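Local coordinates for virulent strain associated lipoprotein (Borreliella spielmanii A14S, PDB 6FZZ) that is an outer surface lipoprotein of a Lyme disease spirochaete and, as in its Borrelia burgdorferi relative, may bind glutathione, at residues T154-L165 with H186-K197. Sequence-based numbering, arbitrary orientation.
Sequences TKEIISKTFKQL and HVKEIVKQIKEK
T154 and K197 meet where the backbones of the two antiparallel segments come closest, their CA atoms 5.7 Å apart. A small residue suits this spot: T154 sets CB 4.1 Å from the backbone O of K197, while its OG1 is hydrogen-bonded to L151 O on its own helix, which satisfies the hydroxyl in a buried place. Lysine suits position 197 because its long chain is apolar up to the ammonium group: bent at chi2 (-70°), it passes its methylenes across I157 and I158 and carries NZ out to a salt bridge with E200. I157 is an exposed member of the interface and offers CG2 to CE of that lysine. I158 sets CD1 against the second helix, 3.9 Å from both I194 CA and K197 CG; the unbranched CG1-CD1 arm of isoleucine is long enough to reach the partner's backbone. T161 can be polar yet face the partner because OG1 turns back on its own helix, bonding I157 O at 2.8 Å; that oxygen also takes the backbone N-H of T161, from the other face of its carbonyl plane. The same rotation (chi1 -58°) leaves CG2, anti to the backbone N, to meet I190 CG2 at 3.8 Å. F162 reaches the seam with its ring edge, CZ lying 3.5 Å from I194 CD1 and CE1 near I190 CG2. L165 then slides past H186, bringing CD1 to the edge of the imidazole in its plane, 3.8 Å from CD2, and also nears I190 CD1. No hydrogen bond joins the segments; this apolar seam, its axes 10.1 Å apart at 167°, pairs helix 138-170 with helix 180-209 in the all-helical pFam54 fold. Helix 105-126 touches F162 through S112 and I194 through T111, and helix 89-102 meets L165 and V187.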
# COMPACT_ATOMS: atom_id res chain seq x y z
N THR A 154 -6.57 0.03 -6.86
CA THR A 154 -6.77 0.79 -5.59
C THR A 154 -5.45 1.28 -5.11
O THR A 154 -5.30 2.43 -4.71
CB THR A 154 -7.54 0.01 -4.49
OG1 THR A 154 -6.78 -1.14 -4.00
CG2 THR A 154 -8.94 -0.45 -5.07
N LYS A 155 -4.46 0.41 -5.17
CA LYS A 155 -3.14 0.77 -4.71
C LYS A 155 -2.56 1.85 -5.56
O LYS A 155 -1.94 2.79 -5.03
CB LYS A 155 -2.24 -0.47 -4.71
CG LYS A 155 -0.77 -0.14 -4.81
CD LYS A 155 0.12 -1.36 -4.63
CE LYS A 155 1.57 -0.82 -4.57
NZ LYS A 155 2.47 -1.85 -4.11
N GLU A 156 -2.70 1.71 -6.87
CA GLU A 156 -2.18 2.69 -7.85
C GLU A 156 -2.81 4.12 -7.68
O GLU A 156 -2.11 5.12 -7.81
CB GLU A 156 -2.43 2.19 -9.26
CG GLU A 156 -2.19 3.24 -10.31
CD GLU A 156 -1.95 2.63 -11.66
OE1 GLU A 156 -2.71 1.68 -12.03
OE2 GLU A 156 -1.01 3.12 -12.34
N ILE A 157 -4.10 4.18 -7.35
CA ILE A 157 -4.78 5.43 -7.03
C ILE A 157 -4.17 6.13 -5.78
O ILE A 157 -3.85 7.33 -5.82
CB ILE A 157 -6.29 5.20 -6.79
CG1 ILE A 157 -6.94 4.68 -8.05
CG2 ILE A 157 -7.01 6.49 -6.37
CD1 ILE A 157 -6.50 5.37 -9.32
N ILE A 158 -3.96 5.36 -4.72
CA ILE A 158 -3.31 5.88 -3.52
C ILE A 158 -1.88 6.34 -3.76
O ILE A 158 -1.51 7.42 -3.34
CB ILE A 158 -3.46 4.92 -2.32
CG1 ILE A 158 -4.91 4.93 -1.89
CG2 ILE A 158 -2.57 5.32 -1.12
CD1 ILE A 158 -5.65 6.23 -2.16
N SER A 159 -1.10 5.51 -4.45
CA SER A 159 0.25 5.86 -4.82
C SER A 159 0.26 7.17 -5.58
O SER A 159 1.12 8.04 -5.30
CB SER A 159 0.98 4.72 -5.64
OG SER A 159 2.11 5.28 -6.25
N LYS A 160 -0.63 7.33 -6.57
CA LYS A 160 -0.67 8.62 -7.26
C LYS A 160 -1.10 9.78 -6.38
O LYS A 160 -0.66 10.93 -6.56
CB LYS A 160 -1.54 8.57 -8.51
CG LYS A 160 -1.00 7.61 -9.57
CD LYS A 160 -1.72 7.82 -10.89
CE LYS A 160 -1.31 6.78 -11.92
NZ LYS A 160 -2.48 6.45 -12.77
N THR A 161 -2.02 9.51 -5.47
CA THR A 161 -2.47 10.56 -4.55
C THR A 161 -1.28 11.07 -3.72
O THR A 161 -1.13 12.25 -3.56
CB THR A 161 -3.63 10.06 -3.66
OG1 THR A 161 -4.69 9.65 -4.54
CG2 THR A 161 -4.17 11.15 -2.69
N PHE A 162 -0.46 10.15 -3.23
CA PHE A 162 0.71 10.52 -2.41
C PHE A 162 1.79 11.24 -3.23
O PHE A 162 2.41 12.21 -2.75
CB PHE A 162 1.28 9.31 -1.76
CG PHE A 162 0.42 8.73 -0.68
CD1 PHE A 162 -0.61 9.45 -0.06
CD2 PHE A 162 0.68 7.45 -0.25
CE1 PHE A 162 -1.35 8.88 1.00
CE2 PHE A 162 -0.04 6.86 0.76
CZ PHE A 162 -1.08 7.58 1.39
N LYS A 163 1.99 10.80 -4.47
CA LYS A 163 2.94 11.53 -5.37
C LYS A 163 2.49 12.94 -5.67
O LYS A 163 3.29 13.87 -5.59
CB LYS A 163 3.22 10.74 -6.64
CG LYS A 163 3.90 9.41 -6.33
CD LYS A 163 5.40 9.58 -6.26
CE LYS A 163 5.95 10.05 -7.60
NZ LYS A 163 7.38 9.68 -7.71
N GLN A 164 1.20 13.13 -5.95
CA GLN A 164 0.66 14.47 -6.13
C GLN A 164 0.78 15.35 -4.87
O GLN A 164 1.07 16.54 -4.94
CB GLN A 164 -0.79 14.38 -6.57
CG GLN A 164 -1.45 15.70 -6.89
CD GLN A 164 -0.89 16.28 -8.19
OE1 GLN A 164 -0.79 15.57 -9.20
NE2 GLN A 164 -0.50 17.55 -8.17
N LEU A 165 0.52 14.78 -3.70
CA LEU A 165 0.72 15.55 -2.48
C LEU A 165 2.10 16.13 -2.48
O LEU A 165 2.29 17.32 -2.10
CB LEU A 165 0.52 14.68 -1.24
CG LEU A 165 0.81 15.38 0.10
CD1 LEU A 165 -0.06 16.60 0.32
CD2 LEU A 165 0.71 14.38 1.29
N HIS A 186 -6.47 19.58 3.81
CA HIS A 186 -6.16 18.79 2.62
C HIS A 186 -5.75 17.36 2.99
O HIS A 186 -6.19 16.39 2.38
CB HIS A 186 -5.05 19.53 1.85
CG HIS A 186 -4.61 18.83 0.61
ND1 HIS A 186 -5.42 18.71 -0.51
CD2 HIS A 186 -3.44 18.26 0.27
CE1 HIS A 186 -4.76 18.08 -1.47
NE2 HIS A 186 -3.56 17.79 -1.01
N VAL A 187 -4.88 17.21 3.97
CA VAL A 187 -4.47 15.86 4.39
C VAL A 187 -5.67 15.02 4.92
O VAL A 187 -5.74 13.77 4.70
CB VAL A 187 -3.27 15.90 5.33
CG1 VAL A 187 -2.94 14.54 5.94
CG2 VAL A 187 -2.05 16.34 4.51
N LYS A 188 -6.63 15.69 5.58
CA LYS A 188 -7.89 15.03 5.99
C LYS A 188 -8.69 14.45 4.87
O LYS A 188 -9.26 13.36 5.05
CB LYS A 188 -8.83 16.00 6.69
CG LYS A 188 -8.42 16.27 8.08
CD LYS A 188 -8.69 15.07 8.95
CE LYS A 188 -8.86 15.50 10.40
NZ LYS A 188 -8.24 14.51 11.29
N GLU A 189 -8.81 15.23 3.79
CA GLU A 189 -9.47 14.78 2.55
C GLU A 189 -8.75 13.58 1.94
O GLU A 189 -9.39 12.72 1.35
CB GLU A 189 -9.47 15.86 1.45
CG GLU A 189 -10.56 16.89 1.42
CD GLU A 189 -11.94 16.34 1.76
OE1 GLU A 189 -12.34 15.28 1.22
OE2 GLU A 189 -12.61 16.99 2.59
N ILE A 190 -7.41 13.57 2.00
CA ILE A 190 -6.66 12.38 1.54
C ILE A 190 -7.00 11.17 2.41
O ILE A 190 -7.23 10.05 1.86
CB ILE A 190 -5.16 12.68 1.46
CG1 ILE A 190 -4.92 13.73 0.40
CG2 ILE A 190 -4.36 11.44 1.13
CD1 ILE A 190 -3.49 14.23 0.31
N VAL A 191 -7.09 11.38 3.74
CA VAL A 191 -7.43 10.30 4.64
C VAL A 191 -8.78 9.72 4.23
O VAL A 191 -8.92 8.52 4.07
CB VAL A 191 -7.41 10.72 6.12
CG1 VAL A 191 -8.01 9.65 7.03
CG2 VAL A 191 -6.01 10.94 6.55
N LYS A 192 -9.74 10.58 3.99
CA LYS A 192 -11.04 10.16 3.46
C LYS A 192 -10.97 9.31 2.17
O LYS A 192 -11.56 8.24 2.11
CB LYS A 192 -11.95 11.37 3.25
CG LYS A 192 -13.42 11.04 3.51
CD LYS A 192 -13.68 10.25 4.78
CE LYS A 192 -15.16 9.88 4.94
NZ LYS A 192 -15.61 8.82 3.98
N GLN A 193 -10.26 9.78 1.16
CA GLN A 193 -10.01 9.02 -0.02
C GLN A 193 -9.27 7.68 0.20
O GLN A 193 -9.65 6.68 -0.42
CB GLN A 193 -9.30 9.87 -1.06
CG GLN A 193 -10.19 10.93 -1.67
CD GLN A 193 -11.29 10.35 -2.57
OE1 GLN A 193 -12.05 9.45 -2.17
NE2 GLN A 193 -11.41 10.88 -3.79
N ILE A 194 -8.26 7.65 1.08
CA ILE A 194 -7.50 6.41 1.29
C ILE A 194 -8.43 5.46 1.93
O ILE A 194 -8.36 4.28 1.63
CB ILE A 194 -6.29 6.51 2.24
CG1 ILE A 194 -5.25 7.46 1.77
CG2 ILE A 194 -5.55 5.16 2.37
CD1 ILE A 194 -4.27 7.65 2.90
N LYS A 195 -9.25 5.93 2.88
CA LYS A 195 -10.08 5.07 3.68
C LYS A 195 -11.14 4.40 2.77
O LYS A 195 -11.42 3.22 2.95
CB LYS A 195 -10.76 5.87 4.79
CG LYS A 195 -11.57 5.03 5.76
CD LYS A 195 -10.64 4.21 6.65
CE LYS A 195 -11.38 3.35 7.64
NZ LYS A 195 -11.78 2.03 7.11
N GLU A 196 -11.63 5.12 1.77
CA GLU A 196 -12.56 4.53 0.84
C GLU A 196 -11.91 3.44 0.01
O GLU A 196 -12.52 2.40 -0.23
CB GLU A 196 -13.17 5.57 -0.09
CG GLU A 196 -14.12 6.48 0.68
CD GLU A 196 -14.99 7.34 -0.20
OE1 GLU A 196 -14.71 7.50 -1.42
OE2 GLU A 196 -15.99 7.84 0.35
N LYS A 197 -10.70 3.71 -0.47
CA LYS A 197 -9.98 2.75 -1.30
C LYS A 197 -9.59 1.56 -0.43
O LYS A 197 -9.57 0.44 -0.90
CB LYS A 197 -8.75 3.41 -1.91
CG LYS A 197 -9.07 4.46 -2.98
CD LYS A 197 -9.62 3.83 -4.24
CE LYS A 197 -10.57 4.77 -4.96
NZ LYS A 197 -11.41 3.93 -5.85